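Local coordinates for protein putative peptidase (Clostridium acetobutylicum, PDB 3K9T) that probably takes part in making modified polysaccharides, binds one zinc ion per subunit and is not expected to act as a peptidase despite low similarity to aminopeptidases, at residues Glu18-Ile23 / Met334-Leu339; Pro68-Ile73 / Asp164-Tyr169; Met97-Pro102 / Ser160-Gly165; Leu249-Val254 / Lys344-Val349. One frame throughout, in Å; residues are numbered along the deposited sequence. Where two conformers were deposited one is given.

Contact 1 (Glu18-Ile23 / Met334-Leu339); sequences EIYNLI and MNKDGL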
loop_
_atom_site.group_PDB
_atom_site.type_symbol
_atom_site.label_atom_id
_atom_site.label_comp_id
_atom_site.label_asym_id
_atom_site.label_seq_id
_atom_site.Cartn_x
_atom_site.Cartn_y
_atom_site.Cartn_z
ATOM N N GLU A 18 4.511 -34.827 -26.247
ATOM C CA GLU A 18 5.806 -35.494 -26.039
ATOM C C GLU A 18 6.143 -35.543 -24.549
ATOM O O GLU A 18 6.730 -36.495 -24.062
ATOM C CB GLU A 18 6.921 -34.759 -26.812
ATOM C CG GLU A 18 6.682 -34.645 -28.331
ATOM C CD GLU A 18 7.834 -33.967 -29.104
ATOM O OE1 GLU A 18 7.858 -32.728 -29.052
ATOM O OE2 GLU A 18 8.704 -34.650 -29.737
ATOM N N ILE A 19 5.766 -34.477 -23.829
ATOM C CA ILE A 19 5.995 -34.406 -22.385
ATOM C C ILE A 19 5.140 -35.497 -21.729
ATOM O O ILE A 19 5.623 -36.215 -20.856
ATOM C CB ILE A 19 5.693 -33.014 -21.771
ATOM C CG1 ILE A 19 6.643 -31.935 -22.340
ATOM C CG2 ILE A 19 5.839 -33.051 -20.258
ATOM C CD1 ILE A 19 6.203 -30.473 -22.023
ATOM N N TYR A 20 3.895 -35.660 -22.194
ATOM C CA TYR A 20 3.006 -36.708 -21.666
ATOM C C TYR A 20 3.595 -38.127 -21.844
ATOM O O TYR A 20 3.583 -38.955 -20.911
ATOM C CB TYR A 20 1.609 -36.667 -22.314
ATOM C CG TYR A 20 0.816 -37.859 -21.856
ATOM C CD1 TYR A 20 0.260 -37.894 -20.577
ATOM C CD2 TYR A 20 0.718 -38.990 -22.635
ATOM C CE1 TYR A 20 -0.411 -39.003 -20.117
ATOM C CE2 TYR A 20 0.037 -40.099 -22.183
ATOM C CZ TYR A 20 -0.528 -40.112 -20.919
ATOM O OH TYR A 20 -1.208 -41.243 -20.460
ATOM N N ASN A 21 4.099 -38.389 -23.054
ATOM C CA ASN A 21 4.676 -39.685 -23.408
ATOM C C ASN A 21 5.865 -40.079 -22.531
ATOM O O ASN A 21 6.024 -41.268 -22.222
ATOM C CB ASN A 21 5.086 -39.705 -24.860
ATOM C CG ASN A 21 3.903 -39.667 -25.814
ATOM O OD1 ASN A 21 2.767 -39.955 -25.437
ATOM N ND2 ASN A 21 4.174 -39.308 -27.084
ATOM N N LEU A 22 6.681 -39.088 -22.146
ATOM C CA LEU A 22 7.776 -39.288 -21.201
ATOM C C LEU A 22 7.213 -39.654 -19.815
ATOM O O LEU A 22 7.728 -40.554 -19.133
ATOM C CB LEU A 22 8.656 -38.024 -21.113
ATOM C CG LEU A 22 9.839 -37.998 -20.115
ATOM C CD1 LEU A 22 10.637 -39.310 -20.183
ATOM C CD2 LEU A 22 10.763 -36.723 -20.277
ATOM N N ILE A 23 6.151 -38.963 -19.398
ATOM C CA ILE A 23 5.495 -39.258 -18.130
ATOM C C ILE A 23 5.009 -40.695 -18.189
ATOM O O ILE A 23 5.257 -41.491 -17.276
ATOM C CB ILE A 23 4.306 -38.284 -17.855
ATOM C CG1 ILE A 23 4.842 -36.863 -17.533
ATOM C CG2 ILE A 23 3.308 -38.883 -16.762
ATOM C CD1 ILE A 23 3.791 -35.766 -17.595
HETATM N N MSE A 334 -3.215 -36.279 -15.850
HETATM C CA MSE A 334 -2.417 -35.442 -16.733
HETATM C C MSE A 334 -3.319 -34.932 -17.897
HETATM O O MSE A 334 -4.147 -35.652 -18.431
HETATM C CB MSE A 334 -1.257 -36.250 -17.317
HETATM C CG MSE A 334 -0.245 -36.777 -16.311
HETATM SE SE MSE A 334 0.520 -35.228 -15.415
HETATM C CE MSE A 334 -0.687 -34.899 -13.905
ATOM N N ASN A 335 -3.149 -33.675 -18.254
ATOM C CA ASN A 335 -3.874 -33.023 -19.327
ATOM C C ASN A 335 -2.846 -32.433 -20.316
ATOM O O ASN A 335 -1.976 -31.681 -19.906
ATOM C CB ASN A 335 -4.717 -31.912 -18.715
ATOM C CG ASN A 335 -5.462 -31.143 -19.730
ATOM O OD1 ASN A 335 -4.914 -30.252 -20.400
ATOM N ND2 ASN A 335 -6.734 -31.467 -19.866
ATOM N N LYS A 336 -2.941 -32.767 -21.601
ATOM C CA LYS A 336 -1.911 -32.347 -22.568
ATOM C C LYS A 336 -1.792 -30.848 -22.728
ATOM O O LYS A 336 -0.678 -30.315 -22.852
ATOM C CB LYS A 336 -2.105 -33.031 -23.925
ATOM C CG LYS A 336 -1.715 -34.514 -23.828
ATOM C CD LYS A 336 -1.843 -35.271 -25.128
ATOM C CE LYS A 336 -1.315 -36.685 -24.953
ATOM N NZ LYS A 336 -1.714 -37.622 -26.027
ATOM N N ASP A 337 -2.933 -30.176 -22.678
ATOM C CA ASP A 337 -3.001 -28.724 -22.806
ATOM C C ASP A 337 -2.439 -28.052 -21.586
ATOM O O ASP A 337 -1.871 -26.960 -21.680
ATOM C CB ASP A 337 -4.444 -28.289 -23.038
ATOM C CG ASP A 337 -4.984 -28.768 -24.409
ATOM O OD1 ASP A 337 -4.227 -28.702 -25.398
ATOM O OD2 ASP A 337 -6.142 -29.226 -24.486
ATOM N N GLY A 338 -2.571 -28.731 -20.450
ATOM C CA GLY A 338 -2.002 -28.260 -19.197
ATOM C C GLY A 338 -0.494 -28.324 -19.240
ATOM O O GLY A 338 0.208 -27.362 -18.916
ATOM N N LEU A 339 0.004 -29.476 -19.642
ATOM C CA LEU A 339 1.439 -29.658 -19.826
ATOM C C LEU A 339 1.975 -28.689 -20.885
ATOM O O LEU A 339 2.982 -27.982 -20.655
ATOM C CB LEU A 339 1.714 -31.080 -20.208
ATOM C CG LEU A 339 1.487 -32.062 -19.074
ATOM C CD1 LEU A 339 1.273 -33.439 -19.693
ATOM C CD2 LEU A 339 2.652 -32.035 -18.057
HETATM O O HOH W 1 1.092 -37.960 -26.257
#
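Tyr20, Leu339 and Met334 give up the most surface here. Met334 is a selenomethionine. Its CB lies in the plane of the Tyr20 ring, at the edge, 4.0 Å from Tyr20 CD1. Lys336 comes to the same ring obliquely, with its CE 3.8 Å from Tyr20 CD2. CG of Tyr20 is anti to the backbone N (chi1 173°), which sets the ring beside Met334 and Lys336. The nearest approaches to the ring are by carbon atoms. Tyr20 OH bonds to Glu24 and to a methylpentanediol, probably from the crystallisation liquor.

Leu339 fills the deeper side. Its CD1 packs on Tyr20 CB. Its CD2 meets the end of Ile23 tip to tip, 3.9 Å from Ile23 CD1, and also touches Ile19 CG2. Met334 bends at chi2 and chi3, and its SE sits 4.0 Å from Ile23 CD1.

The solvent-facing side is polar. The Lys336 chain is extended, and NZ donates to a water (2.8 Å). That water donates in turn to Asn21 OD1 (2.7 Å). Asn335 is the N-cap of helix 336-355. Its OD1 accepts from Gly338 N at 2.8 Å, in the carbonyl plane and on a lone pair.

Helix 12-26 thus packs against the first turn of helix 336-355 and the loop before it. Helix 194-211 joins from another side: Ala202 touches Ile19 and Ile23, while Cys194 and Asn195 touch Met334. The side chain of Met334 is about 8 Å from that of the zinc ligand Asp196.

Contact 2 (Pro68-Ile73 / Asp164-Tyr169); sequences PKEWNI and DGSLTY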
loop_
_atom_site.group_PDB
_atom_site.type_symbol
_atom_site.label_atom_id
_atom_site.label_comp_id
_atom_site.label_asym_id
_atom_site.label_seq_id
_atom_site.Cartn_x
_atom_site.Cartn_y
_atom_site.Cartn_z
ATOM N N PRO A 68 20.886 -41.229 3.673
ATOM C CA PRO A 68 20.347 -42.529 4.146
ATOM C C PRO A 68 20.906 -43.786 3.467
ATOM O O PRO A 68 21.641 -43.704 2.494
ATOM C CB PRO A 68 18.858 -42.435 3.805
ATOM C CG PRO A 68 18.791 -41.514 2.599
ATOM C CD PRO A 68 19.936 -40.505 2.804
ATOM N N LYS A 69 20.532 -44.939 4.008
ATOM C CA LYS A 69 20.763 -46.213 3.349
ATOM C C LYS A 69 19.974 -46.242 2.054
ATOM O O LYS A 69 18.985 -45.517 1.873
ATOM C CB LYS A 69 20.336 -47.393 4.220
ATOM C CG LYS A 69 21.232 -47.570 5.436
ATOM C CD LYS A 69 21.000 -48.859 6.226
ATOM C CE LYS A 69 21.970 -48.909 7.407
ATOM N NZ LYS A 69 22.768 -50.162 7.435
ATOM N N GLU A 70 20.435 -47.087 1.140
ATOM C CA GLU A 70 19.786 -47.229 -0.129
ATOM C C GLU A 70 18.721 -48.296 -0.013
ATOM O O GLU A 70 18.957 -49.359 0.574
ATOM C CB GLU A 70 20.816 -47.593 -1.212
ATOM C CG GLU A 70 20.165 -47.848 -2.558
ATOM C CD GLU A 70 21.141 -48.110 -3.670
ATOM O OE1 GLU A 70 22.309 -47.634 -3.622
ATOM O OE2 GLU A 70 20.702 -48.780 -4.623
ATOM N N TRP A 71 17.566 -48.019 -0.612
ATOM C CA TRP A 71 16.415 -48.931 -0.600
ATOM C C TRP A 71 16.127 -49.431 -2.008
ATOM O O TRP A 71 16.198 -48.654 -2.982
ATOM C CB TRP A 71 15.169 -48.213 -0.057
ATOM C CG TRP A 71 13.955 -49.077 0.086
ATOM C CD1 TRP A 71 13.789 -50.107 0.970
ATOM C CD2 TRP A 71 12.742 -49.000 -0.665
ATOM N NE1 TRP A 71 12.548 -50.674 0.814
ATOM C CE2 TRP A 71 11.884 -50.010 -0.183
ATOM C CE3 TRP A 71 12.290 -48.172 -1.697
ATOM C CZ2 TRP A 71 10.604 -50.213 -0.699
ATOM C CZ3 TRP A 71 11.004 -48.363 -2.198
ATOM C CH2 TRP A 71 10.177 -49.373 -1.695
ATOM N N ASN A 72 15.786 -50.720 -2.102
ATOM C CA ASN A 72 15.399 -51.346 -3.367
ATOM C C ASN A 72 14.289 -52.352 -3.160
ATOM O O ASN A 72 14.133 -52.853 -2.054
ATOM C CB ASN A 72 16.592 -52.006 -4.025
ATOM C CG ASN A 72 17.455 -51.004 -4.738
ATOM O OD1 ASN A 72 17.062 -50.465 -5.792
ATOM N ND2 ASN A 72 18.625 -50.708 -4.159
ATOM N N ILE A 73 13.525 -52.652 -4.211
ATOM C CA ILE A 73 12.408 -53.577 -4.069
ATOM C C ILE A 73 12.225 -54.366 -5.353
ATOM O O ILE A 73 12.234 -53.788 -6.427
ATOM C CB ILE A 73 11.101 -52.816 -3.624
ATOM C CG1 ILE A 73 9.908 -53.767 -3.420
ATOM C CG2 ILE A 73 10.735 -51.702 -4.609
ATOM C CD1 ILE A 73 8.836 -53.223 -2.444
ATOM N N ASP A 164 23.552 -49.963 3.126
ATOM C CA ASP A 164 24.445 -48.877 2.756
ATOM C C ASP A 164 24.600 -48.973 1.272
ATOM O O ASP A 164 24.776 -50.059 0.747
ATOM C CB ASP A 164 25.828 -49.032 3.409
ATOM C CG ASP A 164 25.868 -48.534 4.845
ATOM O OD1 ASP A 164 24.853 -48.003 5.360
ATOM O OD2 ASP A 164 26.950 -48.643 5.454
ATOM N N GLY A 165 24.488 -47.836 0.594
ATOM C CA GLY A 165 24.573 -47.784 -0.865
ATOM C C GLY A 165 24.943 -46.363 -1.259
ATOM O O GLY A 165 25.926 -45.775 -0.738
ATOM N N SER A 166 24.156 -45.796 -2.166
ATOM C CA SER A 166 24.314 -44.402 -2.492
ATOM C C SER A 166 23.049 -43.755 -3.020
ATOM O O SER A 166 22.142 -44.430 -3.541
ATOM C CB SER A 166 25.436 -44.231 -3.507
ATOM O OG SER A 166 25.147 -44.985 -4.652
ATOM N N LEU A 167 23.029 -42.425 -2.881
ATOM C CA LEU A 167 21.918 -41.584 -3.288
ATOM C C LEU A 167 22.233 -40.961 -4.645
ATOM O O LEU A 167 23.257 -40.287 -4.802
ATOM C CB LEU A 167 21.671 -40.479 -2.237
ATOM C CG LEU A 167 20.571 -39.433 -2.499
ATOM C CD1 LEU A 167 19.902 -39.007 -1.198
ATOM C CD2 LEU A 167 21.111 -38.261 -3.229
ATOM N N THR A 168 21.338 -41.201 -5.602
ATOM C CA THR A 168 21.478 -40.708 -6.966
ATOM C C THR A 168 20.876 -39.330 -7.147
ATOM O O THR A 168 19.748 -39.088 -6.684
ATOM C CB THR A 168 20.746 -41.628 -7.973
ATOM O OG1 THR A 168 21.112 -42.994 -7.722
ATOM C CG2 THR A 168 21.105 -41.218 -9.435
ATOM N N TYR A 169 21.633 -38.433 -7.780
ATOM C CA TYR A 169 21.038 -37.206 -8.330
ATOM C C TYR A 169 21.638 -36.907 -9.695
ATOM O O TYR A 169 22.790 -37.256 -9.961
ATOM C CB TYR A 169 21.092 -35.987 -7.393
ATOM C CG TYR A 169 22.444 -35.337 -7.169
ATOM C CD1 TYR A 169 22.923 -34.392 -8.027
ATOM C CD2 TYR A 169 23.188 -35.623 -6.068
ATOM C CE1 TYR A 169 24.098 -33.774 -7.808
ATOM C CE2 TYR A 169 24.389 -34.999 -5.836
ATOM C CZ TYR A 169 24.837 -34.082 -6.703
ATOM O OH TYR A 169 26.064 -33.483 -6.485
HETATM O O HOH W 2 24.089 -51.760 5.646
#
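Glu70, on strand 70-79, reaches to Gly165 and Ser166. Its CB lies 3.8 Å from Gly165 CA. With CG anti to the backbone N (chi1 176°) and the chain extended, the carboxylate is carried to Ser166. CG passes Ser166 O at 4.1 Å. CD comes closer to the same oxygen. The tip then divides its work. OE1 takes the N-H of Ser166 on its anti lone pair, with Glu70 OE1 to Ser166 N at 3.0 Å and an almost straight bond of 170°. OE2 accepts from Asn72 ND2 at 2.9 Å, also on the anti side but 24° out of the carboxylate plane. OE2 has a salt bridge to Arg39 as well. One approach is unfavourable: Glu70 OE1 is 3.2 Å from Ser166 O, and both are acceptors.

A second link is looser. Lys69 NZ and Asp164 OD1 form a long salt bridge of 3.6 Å. A water accepts from Lys69 NZ (2.7 Å) and from Asp164 N (3.1 Å), joining the two residues by a second route. On the buried side Pro68 and Leu167 touch, and both pack on Ile229 of helix 229-237.

Here strand 70-79 of the insert's sheet lies beside the turn that leads into strand 166-174 of the large mixed sheet. Ser166 OG turns to Glu55. Three donor groups grip the Glu70 carboxylate, which fixes its rotation. The arginine among them would probably favour the charged form and offset the nearby carbonyl. The exposed Lys69-Asp164 pair is likely to add less.

Contact 3 (Met97-Pro102 / Ser160-Gly165); sequences MSYSVP and SSLEDG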
loop_
_atom_site.group_PDB
_atom_site.type_symbol
_atom_site.label_atom_id
_atom_site.label_comp_id
_atom_site.label_asym_id
_atom_site.label_seq_id
_atom_site.Cartn_x
_atom_site.Cartn_y
_atom_site.Cartn_z
HETATM N N MSE A 97 4.653 -49.238 1.206
HETATM C CA MSE A 97 5.166 -48.056 1.880
HETATM C C MSE A 97 6.661 -47.928 1.536
HETATM O O MSE A 97 7.441 -48.864 1.727
HETATM C CB MSE A 97 4.931 -48.187 3.379
HETATM C CG MSE A 97 5.448 -47.020 4.233
HETATM SE SE MSE A 97 5.423 -47.510 6.118
HETATM C CE MSE A 97 3.489 -47.376 6.382
ATOM N N SER A 98 7.047 -46.772 0.999
ATOM C CA SER A 98 8.401 -46.584 0.505
ATOM C C SER A 98 9.362 -46.743 1.669
ATOM O O SER A 98 9.113 -46.221 2.744
ATOM C CB SER A 98 8.564 -45.212 -0.152
ATOM O OG SER A 98 9.732 -45.147 -0.953
ATOM N N TYR A 99 10.456 -47.449 1.415
ATOM C CA TYR A 99 11.478 -47.792 2.398
ATOM C C TYR A 99 11.048 -48.942 3.312
ATOM O O TYR A 99 11.665 -49.147 4.359
ATOM C CB TYR A 99 12.015 -46.561 3.178
ATOM C CG TYR A 99 13.298 -45.979 2.595
ATOM C CD1 TYR A 99 13.338 -45.510 1.277
ATOM C CD2 TYR A 99 14.467 -45.906 3.341
ATOM C CE1 TYR A 99 14.499 -44.972 0.727
ATOM C CE2 TYR A 99 15.665 -45.379 2.773
ATOM C CZ TYR A 99 15.669 -44.921 1.467
ATOM O OH TYR A 99 16.811 -44.377 0.894
ATOM N N SER A 100 10.042 -49.723 2.904
ATOM C CA SER A 100 9.602 -50.865 3.714
ATOM C C SER A 100 10.733 -51.877 3.926
ATOM O O SER A 100 11.352 -52.354 2.970
ATOM C CB SER A 100 8.384 -51.600 3.106
ATOM O OG SER A 100 7.148 -50.948 3.398
ATOM N N VAL A 101 10.989 -52.195 5.189
ATOM C CA VAL A 101 11.939 -53.256 5.558
ATOM C C VAL A 101 11.457 -54.588 4.949
ATOM O O VAL A 101 10.279 -54.759 4.726
ATOM C CB VAL A 101 12.088 -53.323 7.094
ATOM C CG1 VAL A 101 12.713 -52.013 7.609
ATOM C CG2 VAL A 101 10.731 -53.559 7.758
ATOM N N PRO A 102 12.369 -55.509 4.602
ATOM C CA PRO A 102 11.881 -56.766 4.029
ATOM C C PRO A 102 11.096 -57.609 5.049
ATOM O O PRO A 102 11.449 -57.610 6.224
ATOM C CB PRO A 102 13.162 -57.497 3.625
ATOM C CG PRO A 102 14.242 -56.847 4.398
ATOM C CD PRO A 102 13.836 -55.445 4.630
ATOM N N SER A 160 12.444 -56.676 -0.303
ATOM C CA SER A 160 13.165 -55.410 -0.407
ATOM C C SER A 160 14.539 -55.515 0.218
ATOM O O SER A 160 14.864 -56.532 0.824
ATOM C CB SER A 160 12.362 -54.304 0.313
ATOM O OG SER A 160 12.110 -54.638 1.666
ATOM N N SER A 161 15.353 -54.470 0.056
ATOM C CA SER A 161 16.636 -54.380 0.756
ATOM C C SER A 161 16.864 -52.970 1.213
ATOM O O SER A 161 16.458 -52.036 0.537
ATOM C CB SER A 161 17.820 -54.809 -0.123
ATOM O OG SER A 161 17.931 -53.982 -1.261
ATOM N N LEU A 162 17.533 -52.832 2.353
ATOM C CA LEU A 162 17.831 -51.539 2.962
ATOM C C LEU A 162 19.264 -51.670 3.483
ATOM O O LEU A 162 19.515 -52.260 4.543
ATOM C CB LEU A 162 16.828 -51.248 4.074
ATOM C CG LEU A 162 16.767 -49.857 4.706
ATOM C CD1 LEU A 162 16.667 -48.734 3.688
ATOM C CD2 LEU A 162 15.581 -49.806 5.677
ATOM N N GLU A 163 20.203 -51.144 2.704
ATOM C CA GLU A 163 21.621 -51.366 2.916
ATOM C C GLU A 163 22.354 -50.110 2.569
ATOM O O GLU A 163 21.845 -49.291 1.805
ATOM C CB GLU A 163 22.129 -52.465 1.958
ATOM C CG GLU A 163 21.571 -53.882 2.171
ATOM C CD GLU A 163 21.775 -54.411 3.600
ATOM O OE1 GLU A 163 22.774 -54.014 4.255
ATOM O OE2 GLU A 163 20.932 -55.225 4.065
ATOM N N ASP A 164 23.552 -49.963 3.126
ATOM C CA ASP A 164 24.445 -48.877 2.756
ATOM C C ASP A 164 24.600 -48.973 1.272
ATOM O O ASP A 164 24.776 -50.059 0.747
ATOM C CB ASP A 164 25.828 -49.032 3.409
ATOM C CG ASP A 164 25.868 -48.534 4.845
ATOM O OD1 ASP A 164 24.853 -48.003 5.360
ATOM O OD2 ASP A 164 26.950 -48.643 5.454
ATOM N N GLY A 165 24.488 -47.836 0.594
ATOM C CA GLY A 165 24.573 -47.784 -0.865
ATOM C C GLY A 165 24.943 -46.363 -1.259
ATOM O O GLY A 165 25.926 -45.775 -0.738
#
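The Tyr99 ring meets Leu162 obliquely, and the two side chains cross at about a right angle. Leu162 CD1 is 3.6 Å from Tyr99 CD2 and equally near CE2. Trp71 stacks on the Tyr99 ring, and Tyr132 meets it edge-to-face. Its OH is bound to Lys69 O and to Thr34; the hydroxyl bonds and the ring packing together limit its movement. The puckered ring of Pro102 packs on Ser160, with Pro102 CB 3.4 Å from Ser160 O.

Chi1 of -169° brings CG of Leu162 toward the loop, and chi2 of 51° parts the methyls between Tyr99 and Val101. CD1 takes the tyrosine, while CD2 packs 4.1 Å from Val101 CG1.

The polar link is short. Ser160 OG donates to Ser100 O at 2.7 Å, tilted 28° from the carbonyl plane. Ser100 O also accepts from Trp71 NE1, so two donors hold this carbonyl. Ser160 OG sits 3.1 Å from Pro102 N, but the proline has no hydrogen to share.

Met97 (a selenomethionine) to Ser100 form a type II beta turn, with Tyr99 at its third position. Ser100 OG donates to Met97 O at 2.7 Å and adds to the weak backbone bond from Ser100 N to the same oxygen. The same OG is bound to Gly138 N, which ties the turn to another loop.

The segment 97-102 leads directly into strand 103-108, an outermost strand of the insert's antiparallel sheet. Its sheet neighbour is strand 153-163, which carries Ser160 and Leu162. Beyond that lies strand 70-79, and its Trp71 touches both residues.

Contact 4 (Leu249-Val254 / Lys344-Val349); sequences LVATCV and KTYLEV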
loop_
_atom_site.group_PDB
_atom_site.type_symbol
_atom_site.label_atom_id
_atom_site.label_comp_id
_atom_site.label_asym_id
_atom_site.label_seq_id
_atom_site.Cartn_x
_atom_site.Cartn_y
_atom_site.Cartn_z
ATOM N N LEU A 249 13.586 -21.672 -10.029
ATOM C CA LEU A 249 12.219 -22.145 -9.932
ATOM C C LEU A 249 12.210 -23.641 -9.636
ATOM O O LEU A 249 12.966 -24.370 -10.247
ATOM C CB LEU A 249 11.465 -21.886 -11.256
ATOM C CG LEU A 249 11.003 -20.475 -11.619
ATOM C CD1 LEU A 249 10.478 -20.449 -13.037
ATOM C CD2 LEU A 249 9.957 -19.983 -10.633
ATOM N N VAL A 250 11.366 -24.090 -8.707
ATOM C CA VAL A 250 11.160 -25.503 -8.463
ATOM C C VAL A 250 9.868 -25.908 -9.240
ATOM O O VAL A 250 8.783 -25.345 -9.043
ATOM C CB VAL A 250 10.996 -25.812 -6.969
ATOM C CG1 VAL A 250 10.611 -27.270 -6.778
ATOM C CG2 VAL A 250 12.257 -25.434 -6.138
ATOM N N ALA A 251 9.993 -26.888 -10.128
ATOM C CA ALA A 251 8.883 -27.310 -10.952
ATOM C C ALA A 251 8.270 -28.583 -10.378
ATOM O O ALA A 251 8.929 -29.610 -10.238
ATOM C CB ALA A 251 9.328 -27.549 -12.389
ATOM N N THR A 252 6.985 -28.506 -10.061
ATOM C CA THR A 252 6.241 -29.658 -9.629
ATOM C C THR A 252 4.780 -29.399 -9.939
ATOM O O THR A 252 4.399 -28.250 -10.162
ATOM C CB THR A 252 6.439 -29.913 -8.133
ATOM O OG1 THR A 252 5.628 -31.009 -7.761
ATOM C CG2 THR A 252 6.071 -28.700 -7.284
ATOM N N CYS A 253 3.986 -30.463 -9.992
ATOM C CA CYS A 253 2.536 -30.351 -10.179
ATOM C C CYS A 253 2.140 -29.465 -11.344
ATOM O O CYS A 253 1.258 -28.620 -11.201
ATOM C CB CYS A 253 1.891 -29.812 -8.893
ATOM S SG CYS A 253 2.119 -30.909 -7.463
ATOM N N VAL A 254 2.787 -29.677 -12.486
ATOM C CA VAL A 254 2.636 -28.789 -13.613
ATOM C C VAL A 254 1.783 -29.382 -14.738
ATOM O O VAL A 254 1.749 -28.811 -15.844
ATOM C CB VAL A 254 4.024 -28.369 -14.194
ATOM C CG1 VAL A 254 4.735 -27.408 -13.252
ATOM C CG2 VAL A 254 4.863 -29.597 -14.517
ATOM N N LYS A 344 4.970 -23.739 -22.195
ATOM C CA LYS A 344 4.891 -22.427 -22.833
ATOM C C LYS A 344 5.178 -21.308 -21.804
ATOM O O LYS A 344 5.941 -20.357 -22.066
ATOM C CB LYS A 344 3.493 -22.300 -23.483
ATOM C CG LYS A 344 3.075 -20.937 -24.007
ATOM C CD LYS A 344 2.007 -21.072 -25.117
ATOM C CE LYS A 344 0.575 -21.067 -24.612
ATOM N NZ LYS A 344 0.141 -19.694 -24.284
ATOM N N THR A 345 4.612 -21.433 -20.611
ATOM C CA THR A 345 4.764 -20.376 -19.602
ATOM C C THR A 345 6.218 -20.298 -19.094
ATOM O O THR A 345 6.801 -19.212 -18.943
ATOM C CB THR A 345 3.762 -20.518 -18.462
ATOM O OG1 THR A 345 2.402 -20.593 -18.981
ATOM C CG2 THR A 345 3.918 -19.345 -17.509
ATOM N N TYR A 346 6.795 -21.455 -18.840
ATOM C CA TYR A 346 8.181 -21.528 -18.429
ATOM C C TYR A 346 9.055 -20.920 -19.513
ATOM O O TYR A 346 9.967 -20.154 -19.207
ATOM C CB TYR A 346 8.616 -22.986 -18.090
ATOM C CG TYR A 346 8.434 -23.383 -16.624
ATOM C CD1 TYR A 346 7.186 -23.705 -16.106
ATOM C CD2 TYR A 346 9.529 -23.477 -15.766
ATOM C CE1 TYR A 346 7.044 -24.087 -14.767
ATOM C CE2 TYR A 346 9.398 -23.853 -14.433
ATOM C CZ TYR A 346 8.159 -24.144 -13.930
ATOM O OH TYR A 346 8.023 -24.523 -12.600
ATOM N N LEU A 347 8.803 -21.253 -20.779
ATOM C CA LEU A 347 9.604 -20.673 -21.865
ATOM C C LEU A 347 9.456 -19.136 -21.930
ATOM O O LEU A 347 10.423 -18.414 -22.224
ATOM C CB LEU A 347 9.247 -21.325 -23.213
ATOM C CG LEU A 347 9.713 -22.774 -23.438
ATOM C CD1 LEU A 347 9.488 -23.181 -24.874
ATOM C CD2 LEU A 347 11.192 -22.940 -23.078
ATOM N N GLU A 348 8.247 -18.642 -21.663
ATOM C CA GLU A 348 7.980 -17.192 -21.696
ATOM C C GLU A 348 8.697 -16.501 -20.545
ATOM O O GLU A 348 9.203 -15.369 -20.673
ATOM C CB GLU A 348 6.477 -16.909 -21.604
ATOM C CG GLU A 348 6.093 -15.453 -21.946
ATOM C CD GLU A 348 6.501 -15.066 -23.341
ATOM O OE1 GLU A 348 6.415 -15.937 -24.235
ATOM O OE2 GLU A 348 6.908 -13.898 -23.555
ATOM N N VAL A 349 8.703 -17.180 -19.401
ATOM C CA VAL A 349 9.467 -16.715 -18.275
ATOM C C VAL A 349 10.935 -16.580 -18.678
ATOM O O VAL A 349 11.528 -15.526 -18.426
ATOM C CB VAL A 349 9.274 -17.604 -17.054
ATOM C CG1 VAL A 349 10.349 -17.340 -15.995
ATOM C CG2 VAL A 349 7.885 -17.376 -16.507
#
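Helix 336-355 packs here on strand 245-250 of the mixed sheet and the residues just after it, a helix-on-sheet layer of the alpha/beta fold in the aminopeptidase-like region. Tyr346 has the most surface buried in the contact. It lies among Leu249, Ala251 and Val254, and all the touching residues are buried. Leu249 and Tyr346 run past each other in opposite directions, with Leu249 CD1 3.8 Å from Tyr346 CE2. The same methyl reaches Val349 CG1 at 4.3 Å, one helical turn further on. Val254 CG1 stands 4.3 Å from Tyr346 CE1, on the other ortho carbon of the phenol. All these approaches to the ring are oblique. Chi1 of Tyr346, -91° with the ring between Leu249 and Val254, is well off a staggered value.

Helix 194-211 adds Leu203 and Ile207 to the tyrosine and Ile204 to Ala251. Helix 271-282 covers Leu249 through Ile272 and Val349 through Val276. The zinc ion is about 11 Å from the side chain of Val250. The phenol oxygen is buried, and its hydrogen bond goes to Leu314 O in strand 311-315. Beside that bond, Tyr346 OH lies 3.3 Å from Ala251 CB.

Overall arrangement
Contacts 1 and 4 are buried and both use helix 336-355. They lie about 13 Å apart between centres and touch where Leu339 packs on Val254. Contact 1 packs the helix start on another helix, whereas contact 4 packs a later turn on the mixed sheet. Contacts 2 and 3 are partly buried, about 8 Å apart between centres. They share Asp164 and Gly165, and strands 70-79 and 153-163 join them within one sheet. Contact 3 lies in the insert; contact 2 joins the insert's sheet to strand 166-174 of the mixed sheet, which contact 4 also reaches. Apolar carbons dominate contacts 1 and 4. Contact 2 depends mainly on charge and hydrogen bonds, and contact 3 mixes both kinds.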